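Side-chain contacts in biofilm-associated surface protein (Staphylococcus aureus, PDB 7C7U), which is a cell wall-anchored surface protein that binds calcium and takes part in biofilm formation, probably switching between a folded and an amyloid-forming state: residues A[155-158]-A[159-162]; A[387-390]-A[391-395]. All coordinates share one frame; numbering follows the deposited sequence.

Contact 1: residues A[155-158]-A[159-162]; sequences AGNL and SNNK. With CA (calcium ion), chain C.
The side-chain carbonyl of Asn157 reaches forward over the next peptide and takes the backbone N-H of Ser159, with OD1 and N 2.9 Å apart. Holding CG anti to the backbone N (chi1 -178°) and beside its own carbonyl carbon swings the short amide along the direction the chain is about to take. The donor lies well above the plane of the amide, and Ser159 CB rests close against the same oxygen. The backbone oxygen of Asn157 is gripped twice. Asn161 N approaches it almost end-on at 2.9 Å, with an N-H...O angle of 174°, whereas Asn160 N, at 3.0 Å, meets the same O from above the carbonyl plane. An Asx turn, closed by OD1, is superposed on a beta turn and a wider i to i+4 turn, and the loop between helix 148-152 and strand 163-171 curls tightly without becoming a regular helix. Asparagine suits the start of such a curl because its amide oxygen can imitate one more backbone carbonyl. Asn157 ND2 and Asn160 OD1 come within 2.6 Å, too poorly angled for a hydrogen bond, the amide planes 71° apart. Leu158 packs against Thr189 and Ala191, while its CD2 also lies 3.6 Å from Asn161 O and its CA-H points at that same oxygen. Lys162 folds back at chi2, bringing NZ to 2.9 Å from Ser159 O and into a weak contact with Leu158 O; Asp192 gives the ammonium a salt bridge. The last two residues serve the metal: Asn161 OD1 and Lys162 O each bind the calcium ion at 2.3 Å, beside two waters, Asp77 and Asn164. The neutral amide and backbone carbonyl supply oxygen ligands without adding charge to that of Asp77.

Contact 2: residues A[387-390]-A[391-395]; sequences LQDY and DKDGL. With CA (calcium ion), chain D; CA (calcium ion), chain E.
Asp389 OD1 is held by the calcium ion of chain D at 2.3 Å and by the backbone N-H of Asp393, whose N lies 3.2 Å away on its syn side, though tilted out of the carboxylate plane. Asp389 opens an EF-hand-like DxDxDG loop, here running from strand 381-388 toward helix 397-404. With CG anti to the backbone N (chi1 -177°), the carboxylate of Asp389 extends into the loop, and OD2 uses its syn lone pair to accept from Gly394 N at 2.7 Å. Gly394 turns the chain with a positive phi (94°), at which a CB would press on the preceding carbonyl. A type I beta turn, Lys392 N to Asp389 O, starts the winding. Asp391 and Asp393 both place CG between backbone N and carbonyl carbon and bridge two metals: each OD1 binds the chain D ion, each OD2 the chain E ion. Aspartate fits because its short, two-oxygen end can span both, and the positive ions probably offset the crowding of negative charge. Leu395 O, Glu400 and a water complete the first site. Asp393 OD1 also closes an Asx turn, accepting from Leu395 N at 2.9 Å.

In the fold
Both contacts are calcium-binding turns, but of different make. Contact 1 belongs to a surface loop and contributes one side-chain and one backbone oxygen to a single ion; contact 2, nearer the middle of the elongated chain, shares two of its three aspartates, Asp391 and Asp393, between two neighbouring ions. Their centres are 22 Å apart and their nearest atoms about 11 Å, so the two do not touch. The chain C ion of contact 1 is about 20 Å from the chain D ion of contact 2. Asp407, Asn410 and Asp420 help complete the chain E site, tying the loop at 391-395 to the following segment, where a second calcium pair is bound by residues of 412-433 and by Glu509.

Contact 1: residues A[155-158]-A[159-162]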
ATOM      1  N   ALA A 155      19.782 -10.831 -17.522  1.00 53.24           N
ATOM      2  CA  ALA A 155      19.224 -10.802 -16.184  1.00 47.61           C
ATOM      3  C   ALA A 155      20.235 -11.441 -15.247  1.00 44.21           C
ATOM      4  O   ALA A 155      21.269 -11.963 -15.678  1.00 44.96           O
ATOM      5  CB  ALA A 155      17.863 -11.518 -16.118  1.00 47.73           C
ATOM      6  N   GLY A 156      19.910 -11.420 -13.963  1.00 46.00           N
ATOM      7  CA  GLY A 156      20.748 -11.982 -12.924  1.00 38.77           C
ATOM      8  C   GLY A 156      20.451 -13.445 -12.679  1.00 38.76           C
ATOM      9  O   GLY A 156      20.118 -14.202 -13.597  1.00 41.47           O
ATOM     10  N   ASN A 157      20.607 -13.857 -11.427  1.00 39.78           N
ATOM     11  CA  ASN A 157      20.335 -15.233 -11.026  1.00 40.86           C
ATOM     12  C   ASN A 157      18.821 -15.415 -11.043  1.00 38.00           C
ATOM     13  O   ASN A 157      18.107 -14.909 -10.172  1.00 34.96           O
ATOM     14  CB  ASN A 157      20.934 -15.519  -9.650  1.00 40.57           C
ATOM     15  CG  ASN A 157      20.713 -16.967  -9.188  1.00 43.21           C
ATOM     16  OD1 ASN A 157      20.191 -17.803  -9.923  1.00 43.13           O
ATOM     17  ND2 ASN A 157      21.112 -17.258  -7.953  1.00 48.85           N
ATOM     18  N   LEU A 158      18.320 -16.066 -12.094  1.00 36.36           N
ATOM     19  CA  LEU A 158      16.896 -16.357 -12.201  1.00 34.88           C
ATOM     20  C   LEU A 158      16.445 -17.412 -11.212  1.00 33.12           C
ATOM     21  O   LEU A 158      15.254 -17.702 -11.157  1.00 36.31           O
ATOM     22  CB  LEU A 158      16.555 -16.800 -13.629  1.00 33.72           C
ATOM     23  CG  LEU A 158      16.729 -15.736 -14.719  1.00 33.10           C
ATOM     24  CD1 LEU A 158      16.573 -16.353 -16.099  1.00 38.11           C
ATOM     25  CD2 LEU A 158      15.738 -14.625 -14.531  1.00 37.69           C
ATOM     26  N   SER A 159      17.350 -18.013 -10.446  1.00 36.04           N
ATOM     27  CA  SER A 159      16.908 -18.819  -9.317  1.00 35.57           C
ATOM     28  C   SER A 159      16.454 -17.944  -8.151  1.00 38.55           C
ATOM     29  O   SER A 159      15.550 -18.340  -7.403  1.00 40.85           O
ATOM     30  CB  SER A 159      18.027 -19.770  -8.878  1.00 45.27           C
ATOM     31  OG  SER A 159      17.560 -20.723  -7.931  1.00 49.68           O
ATOM     32  N   ASN A 160      17.020 -16.745  -8.005  1.00 37.23           N
ATOM     33  CA  ASN A 160      16.673 -15.877  -6.884  1.00 38.91           C
ATOM     34  C   ASN A 160      15.731 -14.746  -7.268  1.00 37.04           C
ATOM     35  O   ASN A 160      14.806 -14.433  -6.513  1.00 43.33           O
ATOM     36  CB  ASN A 160      17.947 -15.294  -6.266  1.00 43.81           C
ATOM     37  CG  ASN A 160      18.809 -16.355  -5.620  1.00 48.24           C
ATOM     38  OD1 ASN A 160      20.026 -16.370  -5.797  1.00 49.58           O
ATOM     39  ND2 ASN A 160      18.176 -17.264  -4.877  1.00 47.57           N
ATOM     40  N   ASN A 161      15.933 -14.134  -8.421  1.00 32.56           N
ATOM     41  CA  ASN A 161      15.069 -13.081  -8.940  1.00 32.50           C
ATOM     42  C   ASN A 161      14.264 -13.687 -10.093  1.00 31.55           C
ATOM     43  O   ASN A 161      14.790 -13.844 -11.194  1.00 34.01           O
ATOM     44  CB  ASN A 161      15.916 -11.907  -9.408  1.00 35.59           C
ATOM     45  CG  ASN A 161      15.093 -10.720  -9.857  1.00 41.19           C
ATOM     46  OD1 ASN A 161      13.875 -10.818 -10.054  1.00 35.42           O
ATOM     47  ND2 ASN A 161      15.766  -9.579 -10.038  1.00 39.09           N
ATOM     48  N   LYS A 162      12.984 -13.983  -9.855  1.00 30.93           N
ATOM     49  CA  LYS A 162      12.163 -14.629 -10.881  1.00 31.92           C
ATOM     50  C   LYS A 162      11.667 -13.598 -11.887  1.00 28.86           C
ATOM     51  O   LYS A 162      11.766 -12.395 -11.677  1.00 28.88           O
ATOM     52  CB  LYS A 162      10.958 -15.349 -10.270  1.00 28.84           C
ATOM     53  CG  LYS A 162      11.266 -16.294  -9.126  1.00 30.75           C
ATOM     54  CD  LYS A 162      12.181 -17.395  -9.590  1.00 30.98           C
ATOM     55  CE  LYS A 162      12.290 -18.494  -8.539  1.00 36.69           C
ATOM     56  NZ  LYS A 162      13.374 -19.425  -8.950  1.00 40.16           N
TER
HETATM   57 CA    CA C1001      11.842 -10.177 -10.996  1.00 33.54          CA
HETATM   58  O   HOH W   1      13.369  -9.416 -12.672  1.00 34.34           O
HETATM   59  O   HOH W   2      11.591  -9.588  -8.676  1.00 35.21           O

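Contact 2: residues A[387-390]-A[391-395]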
ATOM      1  N   LEU A 387       6.357  -6.861  -2.087  1.00 30.11           N
ATOM      2  CA  LEU A 387       6.429  -5.859  -1.030  1.00 28.77           C
ATOM      3  C   LEU A 387       7.151  -4.614  -1.526  1.00 31.04           C
ATOM      4  O   LEU A 387       8.151  -4.700  -2.250  1.00 25.83           O
ATOM      5  CB  LEU A 387       7.147  -6.426   0.192  1.00 28.12           C
ATOM      6  CG  LEU A 387       6.450  -7.586   0.876  1.00 29.50           C
ATOM      7  CD1 LEU A 387       7.148  -7.957   2.177  1.00 28.82           C
ATOM      8  CD2 LEU A 387       4.967  -7.251   1.102  1.00 31.50           C
ATOM      9  N   GLN A 388       6.660  -3.449  -1.103  1.00 29.04           N
ATOM     10  CA  GLN A 388       7.184  -2.183  -1.587  1.00 31.11           C
ATOM     11  C   GLN A 388       7.170  -1.144  -0.471  1.00 33.07           C
ATOM     12  O   GLN A 388       6.239  -1.107   0.337  1.00 32.06           O
ATOM     13  CB  GLN A 388       6.351  -1.716  -2.776  1.00 35.21           C
ATOM     14  CG  GLN A 388       6.986  -0.701  -3.655  1.00 38.12           C
ATOM     15  CD  GLN A 388       6.250  -0.573  -4.972  1.00 48.38           C
ATOM     16  OE1 GLN A 388       6.285  -1.480  -5.806  1.00 54.12           O
ATOM     17  NE2 GLN A 388       5.537   0.534  -5.146  1.00 47.52           N
ATOM     18  N   ASP A 389       8.225  -0.324  -0.410  1.00 32.64           N
ATOM     19  CA  ASP A 389       8.307   0.840   0.498  1.00 29.19           C
ATOM     20  C   ASP A 389       8.695   1.994  -0.411  1.00 28.17           C
ATOM     21  O   ASP A 389       9.863   2.389  -0.462  1.00 34.32           O
ATOM     22  CB  ASP A 389       9.316   0.595   1.621  1.00 31.26           C
ATOM     23  CG  ASP A 389       9.388   1.757   2.651  1.00 32.84           C
ATOM     24  OD1 ASP A 389       8.646   2.734   2.523  1.00 29.11           O
ATOM     25  OD2 ASP A 389      10.195   1.643   3.583  1.00 31.58           O
ATOM     26  N   TYR A 390       7.709   2.496  -1.157  1.00 28.01           N
ATOM     27  CA  TYR A 390       8.000   3.396  -2.264  1.00 35.09           C
ATOM     28  C   TYR A 390       8.865   4.574  -1.819  1.00 44.92           C
ATOM     29  O   TYR A 390       9.800   4.972  -2.528  1.00 41.42           O
ATOM     30  CB  TYR A 390       6.695   3.887  -2.886  1.00 38.40           C
ATOM     31  CG  TYR A 390       6.903   4.756  -4.110  1.00 50.05           C
ATOM     32  CD1 TYR A 390       7.298   6.091  -3.991  1.00 49.13           C
ATOM     33  CD2 TYR A 390       6.722   4.235  -5.389  1.00 55.02           C
ATOM     34  CE1 TYR A 390       7.497   6.879  -5.114  1.00 54.61           C
ATOM     35  CE2 TYR A 390       6.920   5.013  -6.517  1.00 57.37           C
ATOM     36  CZ  TYR A 390       7.306   6.334  -6.373  1.00 59.81           C
ATOM     37  OH  TYR A 390       7.502   7.106  -7.496  1.00 63.57           O
ATOM     38  N   ASP A 391       8.599   5.112  -0.629  1.00 39.14           N
ATOM     39  CA  ASP A 391       9.297   6.297  -0.148  1.00 37.70           C
ATOM     40  C   ASP A 391      10.384   5.991   0.878  1.00 39.35           C
ATOM     41  O   ASP A 391      10.906   6.922   1.505  1.00 46.47           O
ATOM     42  CB  ASP A 391       8.281   7.279   0.437  1.00 35.46           C
ATOM     43  CG  ASP A 391       7.396   6.652   1.498  1.00 37.68           C
ATOM     44  OD1 ASP A 391       7.795   5.640   2.104  1.00 35.06           O
ATOM     45  OD2 ASP A 391       6.302   7.197   1.758  1.00 39.55           O
ATOM     46  N   LYS A 392      10.724   4.721   1.077  1.00 31.92           N
ATOM     47  CA  LYS A 392      11.811   4.316   1.973  1.00 34.15           C
ATOM     48  C   LYS A 392      11.703   4.985   3.351  1.00 42.77           C
ATOM     49  O   LYS A 392      12.682   5.497   3.896  1.00 40.86           O
ATOM     50  CB  LYS A 392      13.175   4.617   1.326  1.00 38.93           C
ATOM     51  CG  LYS A 392      13.324   4.090  -0.131  1.00 38.24           C
ATOM     52  CD  LYS A 392      14.701   4.386  -0.748  1.00 39.63           C
ATOM     53  CE  LYS A 392      15.826   3.432  -0.351  1.00 44.95           C
ATOM     54  NZ  LYS A 392      15.393   2.238   0.388  1.00 46.58           N
ATOM     55  N   ASP A 393      10.502   4.974   3.931  1.00 37.35           N
ATOM     56  CA  ASP A 393      10.336   5.432   5.311  1.00 40.19           C
ATOM     57  C   ASP A 393      10.169   4.286   6.307  1.00 39.41           C
ATOM     58  O   ASP A 393       9.882   4.537   7.485  1.00 31.26           O
ATOM     59  CB  ASP A 393       9.147   6.396   5.438  1.00 32.86           C
ATOM     60  CG  ASP A 393       7.818   5.757   5.111  1.00 38.43           C
ATOM     61  OD1 ASP A 393       7.737   4.515   5.007  1.00 39.58           O
ATOM     62  OD2 ASP A 393       6.829   6.511   4.958  1.00 37.54           O
ATOM     63  N   GLY A 394      10.301   3.036   5.855  1.00 33.45           N
ATOM     64  CA  GLY A 394      10.194   1.893   6.733  1.00 28.74           C
ATOM     65  C   GLY A 394       8.815   1.266   6.829  1.00 30.54           C
ATOM     66  O   GLY A 394       8.698   0.168   7.376  1.00 33.81           O
ATOM     67  N   LEU A 395       7.772   1.927   6.337  1.00 31.26           N
ATOM     68  CA  LEU A 395       6.411   1.391   6.360  1.00 31.99           C
ATOM     69  C   LEU A 395       6.017   0.928   4.962  1.00 34.43           C
ATOM     70  O   LEU A 395       5.947   1.752   4.042  1.00 31.82           O
ATOM     71  CB  LEU A 395       5.413   2.446   6.825  1.00 29.83           C
ATOM     72  CG  LEU A 395       5.630   3.083   8.193  1.00 32.23           C
ATOM     73  CD1 LEU A 395       4.459   4.033   8.497  1.00 34.79           C
ATOM     74  CD2 LEU A 395       5.773   2.038   9.280  1.00 30.06           C
TER
HETATM   75 CA    CA D1002       6.598   3.730   3.021  1.00 38.28          CA
HETATM   76 CA    CA E1003       5.140   7.392   4.004  1.00 38.19          CA
HETATM   77  O   HOH W   3       5.298   3.479   0.822  1.00 37.20           O